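Cytochrome P450 268A2 Cyp268A2 (Mycobacterium marinum, PDB 6BLD) is a cytochrome P450, a mostly helical haem protein that holds protoporphyrin IX with iron and, in this crystal, (3E,5E)-6,10-dimethylundeca-3,5,9-trien-2-one. Local coordinates at residues A[90-95]-A[200-205]; A[281-286]-A[394-399]. All coordinates share one frame; numbering follows the deposited sequence.

Contact 1 of 2, residues A[90-95]-A[200-205]; sequences NVPAEL and EPLAVL
Leu95 meets both Leu202 and Leu205, and Pro92 adds to the same apolar patch. The patch joins two helix starts of the cytochrome P450 fold. Pro92 is the N-cap residue of the short helix 93-97, and Glu200 is the N-cap residue of the long helix 201-225. The closest packing is at one methyl, Leu202 CD2, which touches both Pro92 and Leu95. Leu202 holds CG beside its backbone N, opposite the carbonyl carbon (chi1 -68°). With the second torsion extended (chi2 179°), CD2 reaches the other segment. Pro92 and Leu202 are both partly exposed, so this close spot is also the solvent side of the patch.

The Leu95-Leu205 pair is buried but slightly wider. Their side chains cross at about a right angle, and Leu95 CD1 lies 4.1 Å from Leu205 CD1. Leu95 CD2 rests 4.2 Å from Leu205 CB, so both methyls of Leu95 are used. Leu205 also touches the bound (3E,5E)-6,10-dimethylundeca-3,5,9-trien-2-one. Leu95 thus packs against a residue of the ligand pocket. The contact as a whole buries 172 Å², and no hydrogen bond crosses it.

Glu200 turns its carboxylate back over the first turn of its own helix. Its OE2 accepts from Leu202 N at 2.9 Å, from above the carboxylate plane. This is the better of its two capping bonds, since OE1 takes a weak one from Ala203 N. On the other helix, the carbonyl of Leu95 accepts from Ser99 and Gln209, two further pocket residues. At the partly exposed end of the patch, Leu202 CD2 sits 3.7 Å from Pro92 CG and equally 3.7 Å from Leu95 CD1.

Contact 2 of 2, residues A[281-286]-A[394-399]; sequences SQKAWL and PDIQAG
The helical segment 281-286 and the segment 394-399, a loop that runs into strand 397-398, stay well apart in backbone, with the nearest CA atoms, those of Lys283 and Pro394, 10.2 Å from each other. One side chain spans the gap. Lys283 starts with CG anti to the backbone N (chi1 -178°), and its chain bends at the third torsion (chi3 -124°). The ammonium ends near two main-chain carbonyls. Lys283 NZ lies 3.2 Å from Pro394 O and 3.5 Å from Ile396 O. Both hydrogen bonds are weak. The nearest side-chain approach is to Ile396, whose CG2 is 4.4 Å from Lys283 NZ.

The side chain of Lys283 also touches Leu276 of helix 247-278 and Leu390 of helix 375-392. Ile396 packs on the same two helices, through Leu273 and Leu389. The contact therefore joins helix 280-288 to the loop leading into strand 397-398, beside these two long helices of the P450 fold. Strand 397-398 pairs with strand 411-418, and Ala398 N hydrogen-bonds to Thr277 OG1.

Asp395 is nearby but makes no salt bridge with Lys283. Its OD1 remains 6.3 Å from Lys283 NZ, and its CB points away from the helix. The attraction between the two charges is probably modest at this distance. The positive group is met by peptide dipoles instead. The polar part of the contact thus rests on the carbonyls of Pro394 and Ile396, probably with modest strength.

Contact 1 and contact 2 lie on opposite sides of the chain's centre. Their own centres are 40 Å apart, and their nearest atoms are about 26 Å apart, so they do not touch. Along the chain they follow in series: contact 1 closes before contact 2 opens. Contact 1 is the one tied to the ligand pocket: the side chain of Leu205 is about 4 Å from the bound (3E,5E)-6,10-dimethylundeca-3,5,9-trien-2-one. Contact 2 shares no residue with that pocket. Its centre is about 24 Å from the chain's centre, against about 19 Å for contact 1. Contact 2 is therefore the more peripheral of the two.

Contact 1 of 2, residues A[90-95]-A[200-205]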
loop_
_atom_site.group_PDB
_atom_site.type_symbol
_atom_site.label_atom_id
_atom_site.label_comp_id
_atom_site.label_asym_id
_atom_site.label_seq_id
_atom_site.Cartn_x
_atom_site.Cartn_y
_atom_site.Cartn_z
ATOM N N ASN A 90 -7.509 8.894 12.362
ATOM C CA ASN A 90 -6.676 9.527 13.376
ATOM C C ASN A 90 -5.948 8.458 14.184
ATOM O O ASN A 90 -6.582 7.584 14.787
ATOM C CB ASN A 90 -7.529 10.407 14.287
ATOM C CG ASN A 90 -7.887 11.735 13.646
ATOM O OD1 ASN A 90 -7.105 12.299 12.881
ATOM N ND2 ASN A 90 -9.077 12.239 13.954
ATOM N N VAL A 91 -4.621 8.533 14.199
ATOM C CA VAL A 91 -3.770 7.543 14.856
ATOM C C VAL A 91 -2.921 8.260 15.901
ATOM O O VAL A 91 -2.458 9.381 15.644
ATOM C CB VAL A 91 -2.900 6.801 13.827
ATOM C CG1 VAL A 91 -1.933 5.840 14.506
ATOM C CG2 VAL A 91 -3.778 6.065 12.822
ATOM N N PRO A 92 -2.713 7.679 17.086
ATOM C CA PRO A 92 -1.870 8.332 18.097
ATOM C C PRO A 92 -0.501 8.716 17.546
ATOM O O PRO A 92 0.106 7.981 16.763
ATOM C CB PRO A 92 -1.758 7.270 19.196
ATOM C CG PRO A 92 -3.028 6.501 19.087
ATOM C CD PRO A 92 -3.381 6.477 17.619
ATOM N N ALA A 93 -0.018 9.884 17.978
ATOM C CA ALA A 93 1.195 10.463 17.408
ATOM C C ALA A 93 2.408 9.562 17.617
ATOM O O ALA A 93 3.261 9.448 16.730
ATOM C CB ALA A 93 1.448 11.844 18.012
ATOM N N GLU A 94 2.507 8.919 18.785
ATOM C CA GLU A 94 3.649 8.050 19.050
ATOM C C GLU A 94 3.722 6.910 18.041
ATOM O O GLU A 94 4.809 6.558 17.568
ATOM C CB GLU A 94 3.579 7.501 20.477
ATOM C CG GLU A 94 4.583 6.389 20.761
ATOM C CD GLU A 94 5.164 6.463 22.162
ATOM O OE1 GLU A 94 4.864 7.437 22.882
ATOM O OE2 GLU A 94 5.924 5.548 22.542
ATOM N N LEU A 95 2.572 6.327 17.692
ATOM C CA LEU A 95 2.553 5.276 16.680
ATOM C C LEU A 95 2.908 5.827 15.304
ATOM O O LEU A 95 3.570 5.150 14.508
ATOM C CB LEU A 95 1.183 4.599 16.652
ATOM C CG LEU A 95 0.800 3.837 17.921
ATOM C CD1 LEU A 95 -0.669 3.439 17.901
ATOM C CD2 LEU A 95 1.691 2.617 18.095
ATOM N N GLU A 200 -7.082 -5.190 22.423
ATOM C CA GLU A 200 -7.232 -3.777 22.105
ATOM C C GLU A 200 -6.207 -3.392 21.042
ATOM O O GLU A 200 -5.030 -3.751 21.167
ATOM C CB GLU A 200 -7.058 -2.930 23.365
ATOM C CG GLU A 200 -7.521 -1.490 23.225
ATOM C CD GLU A 200 -6.444 -0.587 22.665
ATOM O OE1 GLU A 200 -5.314 -0.614 23.201
ATOM O OE2 GLU A 200 -6.725 0.146 21.693
ATOM N N PRO A 201 -6.609 -2.674 19.988
ATOM C CA PRO A 201 -5.699 -2.474 18.846
ATOM C C PRO A 201 -4.438 -1.690 19.170
ATOM O O PRO A 201 -3.382 -1.989 18.598
ATOM C CB PRO A 201 -6.576 -1.730 17.827
ATOM C CG PRO A 201 -7.695 -1.142 18.631
ATOM C CD PRO A 201 -7.949 -2.123 19.730
ATOM N N LEU A 202 -4.507 -0.694 20.059
ATOM C CA LEU A 202 -3.335 0.140 20.315
ATOM C C LEU A 202 -2.191 -0.672 20.910
ATOM O O LEU A 202 -1.020 -0.435 20.589
ATOM C CB LEU A 202 -3.704 1.304 21.236
ATOM C CG LEU A 202 -4.642 2.352 20.636
ATOM C CD1 LEU A 202 -4.956 3.446 21.647
ATOM C CD2 LEU A 202 -4.052 2.939 19.367
ATOM N N ALA A 203 -2.508 -1.638 21.774
ATOM C CA ALA A 203 -1.462 -2.473 22.357
ATOM C C ALA A 203 -0.852 -3.401 21.314
ATOM O O ALA A 203 0.360 -3.650 21.329
ATOM C CB ALA A 203 -2.023 -3.277 23.530
ATOM N N VAL A 204 -1.676 -3.922 20.401
ATOM C CA VAL A 204 -1.166 -4.791 19.345
ATOM C C VAL A 204 -0.279 -4.005 18.389
ATOM O O VAL A 204 0.760 -4.499 17.933
ATOM C CB VAL A 204 -2.336 -5.473 18.610
ATOM C CG1 VAL A 204 -1.857 -6.126 17.320
ATOM C CG2 VAL A 204 -3.006 -6.495 19.514
ATOM N N LEU A 205 -0.670 -2.767 18.073
ATOM C CA LEU A 205 0.140 -1.944 17.181
ATOM C C LEU A 205 1.498 -1.633 17.798
ATOM O O LEU A 205 2.526 -1.697 17.115
ATOM C CB LEU A 205 -0.605 -0.654 16.836
ATOM C CG LEU A 205 -1.841 -0.799 15.943
ATOM C CD1 LEU A 205 -2.569 0.529 15.806
ATOM C CD2 LEU A 205 -1.464 -1.349 14.577
#

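Contact 2 of 2, residues A[281-286]-A[394-399]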
loop_
_atom_site.group_PDB
_atom_site.type_symbol
_atom_site.label_atom_id
_atom_site.label_comp_id
_atom_site.label_asym_id
_atom_site.label_seq_id
_atom_site.Cartn_x
_atom_site.Cartn_y
_atom_site.Cartn_z
ATOM N N SER A 281 -11.097 -15.694 -19.318
ATOM C CA SER A 281 -10.690 -15.261 -20.651
ATOM C C SER A 281 -9.537 -14.269 -20.587
ATOM O O SER A 281 -8.728 -14.199 -21.521
ATOM C CB SER A 281 -11.878 -14.652 -21.399
ATOM O OG SER A 281 -12.078 -13.298 -21.028
ATOM N N GLN A 282 -9.442 -13.500 -19.501
ATOM C CA GLN A 282 -8.304 -12.604 -19.333
ATOM C C GLN A 282 -7.032 -13.383 -19.024
ATOM O O GLN A 282 -5.945 -13.018 -19.487
ATOM C CB GLN A 282 -8.597 -11.587 -18.232
ATOM C CG GLN A 282 -9.704 -10.609 -18.582
ATOM C CD GLN A 282 -9.332 -9.711 -19.745
ATOM O OE1 GLN A 282 -10.098 -9.552 -20.694
ATOM N NE2 GLN A 282 -8.142 -9.130 -19.684
ATOM N N LYS A 283 -7.148 -14.462 -18.246
ATOM C CA LYS A 283 -5.985 -15.298 -17.969
ATOM C C LYS A 283 -5.495 -15.996 -19.232
ATOM O O LYS A 283 -4.285 -16.069 -19.477
ATOM C CB LYS A 283 -6.319 -16.320 -16.883
ATOM C CG LYS A 283 -5.155 -17.214 -16.488
ATOM C CD LYS A 283 -5.643 -18.579 -16.031
ATOM C CE LYS A 283 -5.138 -18.910 -14.638
ATOM N NZ LYS A 283 -5.146 -20.378 -14.377
ATOM N N ALA A 284 -6.419 -16.512 -20.046
ATOM C CA ALA A 284 -6.026 -17.145 -21.300
ATOM C C ALA A 284 -5.394 -16.144 -22.257
ATOM O O ALA A 284 -4.482 -16.497 -23.012
ATOM C CB ALA A 284 -7.235 -17.818 -21.953
ATOM N N TRP A 285 -5.861 -14.893 -22.238
ATOM C CA TRP A 285 -5.251 -13.863 -23.072
ATOM C C TRP A 285 -3.814 -13.589 -22.646
ATOM O O TRP A 285 -2.922 -13.468 -23.493
ATOM C CB TRP A 285 -6.087 -12.584 -23.012
ATOM C CG TRP A 285 -5.483 -11.422 -23.741
ATOM C CD1 TRP A 285 -5.631 -11.116 -25.062
ATOM C CD2 TRP A 285 -4.640 -10.406 -23.185
ATOM N NE1 TRP A 285 -4.931 -9.973 -25.363
ATOM C CE2 TRP A 285 -4.313 -9.518 -24.230
ATOM C CE3 TRP A 285 -4.128 -10.162 -21.907
ATOM C CZ2 TRP A 285 -3.498 -8.406 -24.034
ATOM C CZ3 TRP A 285 -3.319 -9.057 -21.716
ATOM C CH2 TRP A 285 -3.015 -8.192 -22.774
ATOM N N LEU A 286 -3.571 -13.493 -21.337
ATOM C CA LEU A 286 -2.212 -13.279 -20.854
ATOM C C LEU A 286 -1.322 -14.478 -21.160
ATOM O O LEU A 286 -0.168 -14.313 -21.569
ATOM C CB LEU A 286 -2.232 -12.990 -19.352
ATOM C CG LEU A 286 -0.882 -12.881 -18.642
ATOM C CD1 LEU A 286 -0.014 -11.815 -19.292
ATOM C CD2 LEU A 286 -1.085 -12.586 -17.161
ATOM N N PRO A 394 -0.650 -24.514 -13.824
ATOM C CA PRO A 394 -1.504 -23.910 -14.860
ATOM C C PRO A 394 -2.984 -23.916 -14.521
ATOM O O PRO A 394 -3.729 -23.112 -15.093
ATOM C CB PRO A 394 -1.216 -24.769 -16.103
ATOM C CG PRO A 394 0.061 -25.489 -15.807
ATOM C CD PRO A 394 0.058 -25.705 -14.322
ATOM N N ASP A 395 -3.436 -24.779 -13.609
ATOM C CA ASP A 395 -4.851 -24.887 -13.275
ATOM C C ASP A 395 -5.179 -24.283 -11.913
ATOM O O ASP A 395 -6.190 -24.652 -11.306
ATOM C CB ASP A 395 -5.294 -26.350 -13.321
ATOM C CG ASP A 395 -4.703 -27.102 -14.497
ATOM O OD1 ASP A 395 -4.708 -26.553 -15.619
ATOM O OD2 ASP A 395 -4.234 -28.243 -14.300
ATOM N N ILE A 396 -4.353 -23.358 -11.420
ATOM C CA ILE A 396 -4.588 -22.781 -10.102
ATOM C C ILE A 396 -5.816 -21.881 -10.142
ATOM O O ILE A 396 -6.056 -21.161 -11.123
ATOM C CB ILE A 396 -3.344 -22.020 -9.608
ATOM C CG1 ILE A 396 -3.531 -21.580 -8.154
ATOM C CG2 ILE A 396 -3.041 -20.822 -10.497
ATOM C CD1 ILE A 396 -2.346 -20.840 -7.579
ATOM N N GLN A 397 -6.614 -21.934 -9.078
ATOM C CA GLN A 397 -7.822 -21.131 -8.955
ATOM C C GLN A 397 -7.989 -20.701 -7.506
ATOM O O GLN A 397 -7.729 -21.482 -6.586
ATOM C CB GLN A 397 -9.063 -21.908 -9.416
ATOM C CG GLN A 397 -9.194 -22.029 -10.924
ATOM C CD GLN A 397 -10.515 -21.492 -11.434
ATOM O OE1 GLN A 397 -11.583 -21.872 -10.953
ATOM N NE2 GLN A 397 -10.448 -20.598 -12.414
ATOM N N ALA A 398 -8.426 -19.460 -7.309
ATOM C CA ALA A 398 -8.605 -18.909 -5.974
ATOM C C ALA A 398 -9.977 -19.274 -5.422
ATOM O O ALA A 398 -10.968 -19.304 -6.156
ATOM C CB ALA A 398 -8.437 -17.390 -5.991
ATOM N N GLY A 399 -10.025 -19.545 -4.124
ATOM C CA GLY A 399 -11.262 -19.851 -3.432
ATOM C C GLY A 399 -11.946 -18.615 -2.890
ATOM O O GLY A 399 -11.801 -17.510 -3.421
#